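Local atomic coordinates of Nrps/pks (Streptomyces albus, PDB entry 4OPF), a protein that is a ketosynthase domain of the AT-less polyketide synthase assembly line for oxazolomycin, probably holding or passing on the acyl chain without elongating it. Residues Ala76-Ala81 and Gln136-Ala141; Ala185-Leu190 and Glu225-Leu230. All blocks are in the same frame, centred on the assembly; numbering follows the deposited sequence.

Contact 1 joins the starts of two helices, and contact 2 pairs two neighbouring strands of the main sheet. Their centres lie about 12 Å apart, and the two contacts touch directly. Q80 of contact 1 probably accepts a hydrogen bond through OE1 from L189 N of contact 2, at 3.0 Å. Beside it, L189 CD1 packs on the backbone carbon P79 C at 3.8 Å. Helix 79-95, which begins in contact 1, also runs over the sheet face that carries A185, V227 and V229. No ligand lies in either contact. T188 of contact 2 bonds to P334, just after the Asn-Ile-Gly-His motif characteristic of ketosynthases, which probably places contact 2 near the active-site region.

Contact 1 of 2, residues Ala76-Ala81 and Gln136-Ala141; sequences AMDPQA and QNYLAA
D78 and Y138 meet through their polar ends where helices 79-95 and 138-147 begin. Y138 OH donates to D78 OD2 at 2.4 Å, a very short separation whose value is doubtful. The carboxylate oxygen lies in the ring plane at its edge, and the two flat groups are turned 66° apart. With D78 CG anti to the backbone N (chi1 179°), the carboxylate also reaches its own helix start. At the N-cap, D78 OD1 accepts from Q80 N at 3.0 Å, from above the carboxylate plane. OD2 uses its syn lone pair for Q80 NE2, also 3.0 Å away, and that amide donates to R114 O as well. Y138 OH is bonded in turn to R116 N. An alanine in place of D78 would probably leave Q80 N without its capping acceptor and take from Y138 OH and Q80 NE2 their shared carboxylate, with R116 N and R114 O remaining.

The tight apolar part lies next to this network. L139 CD2 packs on Q80 CB at 3.9 Å and on A81 CB at 4.1 Å. L139 also touches V111 and V155 of the main sheet. A81 CB sits at the Y138 ring edge. The looser side is bridged by water, which donates to L139 O at 2.8 Å and only weakly to A81 O. Three donors on one buried carboxylate at a helix N-terminus would probably stabilise its negative charge.

Contact 2 of 2, residues Ala185-Leu190 and Glu225-Leu230; sequences AGVTLL and EGVGVL
A185-T188 and G226-L230 run antiparallel, their axes 4.7 Å apart at closest approach and 168° between their directions. Four backbone hydrogen bonds join them. G186 and G228 form one hydrogen-bonded pair, each N donating to the other's O at 3.0 Å. T188 and G226 form the next: T188 N reaches G226 O at 2.8 Å, nearly along the C=O axis, while T188 O accepts from G226 N. V187 and V227 form the non-hydrogen-bonded pair between them, and A185 and V229 form another beyond G186-G228. CA-H...O contacts, such as V227 CA to G186 O at 3.3 Å, add to the ladder.

These are the fourth and fifth strands of the N-terminal half of a thiolase-like fold. The strand order there is 3-2-4-5-1, with the fifth antiparallel to its neighbours. Strand 107-112 continues the sheet beyond A185 and V187, and strand 9-17 continues it beyond V227.

On the face of A185, V187, V227 and V229 the side chains are small and apolar. A185 CB meets V229 CG2 at 3.9 Å. V187 CG2, anti to its own backbone N, lies against V227 CB at 4.1 Å. Helix 79-95 packs over this face with L83, L84 and E87. The opposite face carries T188, whose OG1 is bonded to P334 O.

Where strand 181-188 ends and strand 226-234 begins, the side chain of E225 crosses those of L189 and L190 at a slant. Its chain is extended beyond CG. E225 OE2 accepts from L190 N at 2.8 Å with its anti lone pair, at an N-H...O angle of 165°. L189 CD2 touches the carboxylate carbon E225 CD at 3.6 Å. The other oxygen, OE1, accepts from L57 N.

Contact 1 of 2, residues Ala76-Ala81 and Gln136-Ala141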
loop_
_atom_site.group_PDB
_atom_site.type_symbol
_atom_site.label_atom_id
_atom_site.label_comp_id
_atom_site.label_asym_id
_atom_site.label_seq_id
_atom_site.Cartn_x
_atom_site.Cartn_y
_atom_site.Cartn_z
ATOM N N ALA A 76 2.171 -25.536 9.224
ATOM C CA ALA A 76 2.581 -25.081 7.881
ATOM C C ALA A 76 2.503 -23.553 7.693
ATOM O O ALA A 76 2.856 -23.055 6.653
ATOM C CB ALA A 76 1.719 -25.757 6.836
HETATM N N MSE A 77 2.010 -22.809 8.671
HETATM C CA MSE A 77 1.921 -21.392 8.512
HETATM C C MSE A 77 3.174 -20.697 9.022
HETATM O O MSE A 77 3.851 -21.156 9.943
HETATM C CB MSE A 77 0.761 -20.812 9.307
HETATM C CG MSE A 77 -0.482 -21.062 8.431
HETATM SE SE MSE A 77 -2.017 -20.959 9.656
HETATM C CE MSE A 77 -1.984 -19.020 9.946
ATOM N N ASP A 78 3.414 -19.519 8.473
ATOM C CA ASP A 78 4.394 -18.601 9.036
ATOM C C ASP A 78 3.992 -18.271 10.490
ATOM O O ASP A 78 2.893 -17.761 10.742
ATOM C CB ASP A 78 4.451 -17.356 8.138
ATOM C CG ASP A 78 5.427 -16.283 8.622
ATOM O OD1 ASP A 78 6.102 -16.447 9.667
ATOM O OD2 ASP A 78 5.473 -15.238 7.929
ATOM N N PRO A 79 4.904 -18.497 11.434
ATOM C CA PRO A 79 4.533 -18.152 12.810
ATOM C C PRO A 79 4.238 -16.688 13.060
ATOM O O PRO A 79 3.544 -16.378 14.031
ATOM C CB PRO A 79 5.733 -18.627 13.662
ATOM C CG PRO A 79 6.782 -19.093 12.697
ATOM C CD PRO A 79 6.115 -19.353 11.368
ATOM N N GLN A 80 4.735 -15.794 12.203
ATOM C CA GLN A 80 4.362 -14.383 12.290
ATOM C C GLN A 80 2.862 -14.228 12.101
ATOM O O GLN A 80 2.260 -13.348 12.705
ATOM C CB GLN A 80 5.121 -13.558 11.249
ATOM C CG GLN A 80 6.643 -13.599 11.385
ATOM C CD GLN A 80 7.354 -12.742 10.338
ATOM O OE1 GLN A 80 8.120 -11.867 10.696
ATOM N NE2 GLN A 80 7.115 -13.009 9.032
ATOM N N ALA A 81 2.243 -15.089 11.282
ATOM C CA ALA A 81 0.834 -14.973 11.038
ATOM C C ALA A 81 0.053 -15.389 12.291
ATOM O O ALA A 81 -0.939 -14.742 12.669
ATOM C CB ALA A 81 0.424 -15.796 9.824
ATOM N N GLN A 136 1.962 -14.050 -0.215
ATOM C CA GLN A 136 2.690 -12.762 0.010
ATOM C C GLN A 136 1.868 -11.681 0.683
ATOM O O GLN A 136 2.431 -10.705 1.250
ATOM C CB GLN A 136 3.313 -12.204 -1.273
ATOM C CG GLN A 136 4.498 -13.023 -1.775
ATOM C CD GLN A 136 4.402 -14.496 -1.396
ATOM O OE1 GLN A 136 4.830 -14.894 -0.301
ATOM N NE2 GLN A 136 3.813 -15.307 -2.279
ATOM N N ASN A 137 0.544 -11.827 0.608
ATOM C CA ASN A 137 -0.342 -10.919 1.312
ATOM C C ASN A 137 -0.901 -11.618 2.522
ATOM O O ASN A 137 -1.727 -10.997 3.207
ATOM C CB ASN A 137 -1.477 -10.474 0.364
ATOM C CG ASN A 137 -2.015 -9.104 0.693
ATOM O OD1 ASN A 137 -1.249 -8.092 0.759
ATOM N ND2 ASN A 137 -3.370 -9.024 0.849
ATOM N N TYR A 138 -0.469 -12.889 2.777
ATOM C CA TYR A 138 -1.120 -13.751 3.775
ATOM C C TYR A 138 -1.111 -13.111 5.173
ATOM O O TYR A 138 -2.028 -13.319 5.936
ATOM C CB TYR A 138 -0.508 -15.177 3.827
ATOM C CG TYR A 138 0.940 -15.167 4.299
ATOM C CD1 TYR A 138 1.257 -15.144 5.651
ATOM C CD2 TYR A 138 1.980 -15.170 3.399
ATOM C CE1 TYR A 138 2.575 -15.148 6.080
ATOM C CE2 TYR A 138 3.308 -15.136 3.823
ATOM C CZ TYR A 138 3.594 -15.105 5.170
ATOM O OH TYR A 138 4.911 -15.090 5.592
ATOM N N LEU A 139 -0.094 -12.301 5.516
ATOM C CA LEU A 139 -0.049 -11.721 6.839
ATOM C C LEU A 139 -1.297 -10.861 7.103
ATOM O O LEU A 139 -1.821 -10.904 8.239
ATOM C CB LEU A 139 1.229 -10.873 7.080
ATOM C CG LEU A 139 2.535 -11.671 7.183
ATOM C CD1 LEU A 139 3.655 -10.684 7.292
ATOM C CD2 LEU A 139 2.562 -12.559 8.421
ATOM N N ALA A 140 -1.715 -10.066 6.104
ATOM C CA ALA A 140 -2.934 -9.274 6.215
ATOM C C ALA A 140 -4.176 -10.157 5.946
ATOM O O ALA A 140 -5.180 -10.099 6.673
ATOM C CB ALA A 140 -2.887 -8.098 5.252
ATOM N N ALA A 141 -4.119 -10.975 4.922
ATOM C CA ALA A 141 -5.305 -11.771 4.474
ATOM C C ALA A 141 -5.760 -12.757 5.533
ATOM O O ALA A 141 -6.964 -12.962 5.664
ATOM C CB ALA A 141 -5.043 -12.550 3.172
HETATM O O HOH W 1 -1.748 -13.248 9.803
#

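Contact 2 of 2, residues Ala185-Leu190 and Glu225-Leu230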
loop_
_atom_site.group_PDB
_atom_site.type_symbol
_atom_site.label_atom_id
_atom_site.label_comp_id
_atom_site.label_asym_id
_atom_site.label_seq_id
_atom_site.Cartn_x
_atom_site.Cartn_y
_atom_site.Cartn_z
ATOM N N ALA A 185 -0.572 -3.065 11.925
ATOM C CA ALA A 185 0.302 -3.904 12.691
ATOM C C ALA A 185 1.689 -3.873 12.101
ATOM O O ALA A 185 1.878 -3.613 10.927
ATOM C CB ALA A 185 -0.161 -5.355 12.641
ATOM N N GLY A 186 2.629 -4.278 12.922
ATOM C CA GLY A 186 3.984 -4.581 12.476
ATOM C C GLY A 186 4.400 -5.842 13.173
ATOM O O GLY A 186 4.062 -6.041 14.338
ATOM N N VAL A 187 5.164 -6.676 12.485
ATOM C CA VAL A 187 5.583 -7.939 13.049
ATOM C C VAL A 187 6.958 -8.337 12.501
ATOM O O VAL A 187 7.249 -8.159 11.320
ATOM C CB VAL A 187 4.552 -9.076 12.756
ATOM C CG1 VAL A 187 4.468 -9.402 11.266
ATOM C CG2 VAL A 187 4.872 -10.330 13.515
ATOM N N THR A 188 7.792 -8.886 13.382
ATOM C CA THR A 188 9.034 -9.560 12.983
ATOM C C THR A 188 9.311 -10.680 13.923
ATOM O O THR A 188 9.331 -10.479 15.121
ATOM C CB THR A 188 10.266 -8.637 13.070
ATOM O OG1 THR A 188 10.145 -7.587 12.123
ATOM C CG2 THR A 188 11.565 -9.413 12.790
ATOM N N LEU A 189 9.498 -11.861 13.374
ATOM C CA LEU A 189 10.105 -12.965 14.074
ATOM C C LEU A 189 11.358 -13.351 13.276
ATOM O O LEU A 189 11.365 -13.295 12.052
ATOM C CB LEU A 189 9.177 -14.168 14.141
ATOM C CG LEU A 189 7.996 -14.000 15.104
ATOM C CD1 LEU A 189 7.112 -15.250 15.071
ATOM C CD2 LEU A 189 8.467 -13.765 16.533
ATOM N N LEU A 190 12.411 -13.744 13.968
ATOM C CA LEU A 190 13.645 -14.085 13.289
ATOM C C LEU A 190 13.581 -15.499 12.795
ATOM O O LEU A 190 13.043 -16.336 13.487
ATOM C CB LEU A 190 14.845 -13.896 14.231
ATOM C CG LEU A 190 15.053 -12.414 14.565
ATOM C CD1 LEU A 190 16.297 -12.180 15.385
ATOM C CD2 LEU A 190 15.104 -11.575 13.306
ATOM N N GLU A 225 12.915 -9.219 17.766
ATOM C CA GLU A 225 11.591 -9.635 17.386
ATOM C C GLU A 225 10.649 -8.642 17.988
ATOM O O GLU A 225 11.012 -7.872 18.877
ATOM C CB GLU A 225 11.328 -11.036 17.886
ATOM C CG GLU A 225 12.234 -12.024 17.207
ATOM C CD GLU A 225 11.908 -13.465 17.568
ATOM O OE1 GLU A 225 11.537 -13.751 18.749
ATOM O OE2 GLU A 225 12.040 -14.316 16.655
ATOM N N GLY A 226 9.438 -8.634 17.465
ATOM C CA GLY A 226 8.379 -7.833 18.038
ATOM C C GLY A 226 7.096 -7.895 17.231
ATOM O O GLY A 226 7.094 -8.267 16.051
ATOM N N VAL A 227 6.013 -7.505 17.885
ATOM C CA VAL A 227 4.707 -7.350 17.250
ATOM C C VAL A 227 3.892 -6.290 17.979
ATOM O O VAL A 227 3.906 -6.168 19.213
ATOM C CB VAL A 227 3.948 -8.710 17.191
ATOM C CG1 VAL A 227 3.769 -9.291 18.569
ATOM C CG2 VAL A 227 2.582 -8.620 16.494
ATOM N N GLY A 228 3.166 -5.525 17.188
ATOM C CA GLY A 228 2.264 -4.509 17.708
ATOM C C GLY A 228 1.082 -4.365 16.792
ATOM O O GLY A 228 1.213 -4.475 15.560
ATOM N N VAL A 229 -0.082 -4.161 17.381
ATOM C CA VAL A 229 -1.305 -3.936 16.621
ATOM C C VAL A 229 -2.074 -2.766 17.192
ATOM O O VAL A 229 -2.244 -2.679 18.424
ATOM C CB VAL A 229 -2.205 -5.187 16.650
ATOM C CG1 VAL A 229 -3.409 -4.977 15.787
ATOM C CG2 VAL A 229 -1.413 -6.430 16.204
ATOM N N LEU A 230 -2.507 -1.862 16.308
ATOM C CA LEU A 230 -3.404 -0.715 16.655
ATOM C C LEU A 230 -4.740 -0.880 15.968
ATOM O O LEU A 230 -4.788 -1.342 14.811
ATOM C CB LEU A 230 -2.831 0.589 16.139
ATOM C CG LEU A 230 -1.394 0.842 16.519
ATOM C CD1 LEU A 230 -0.958 2.119 15.865
ATOM C CD2 LEU A 230 -1.235 0.909 18.039
#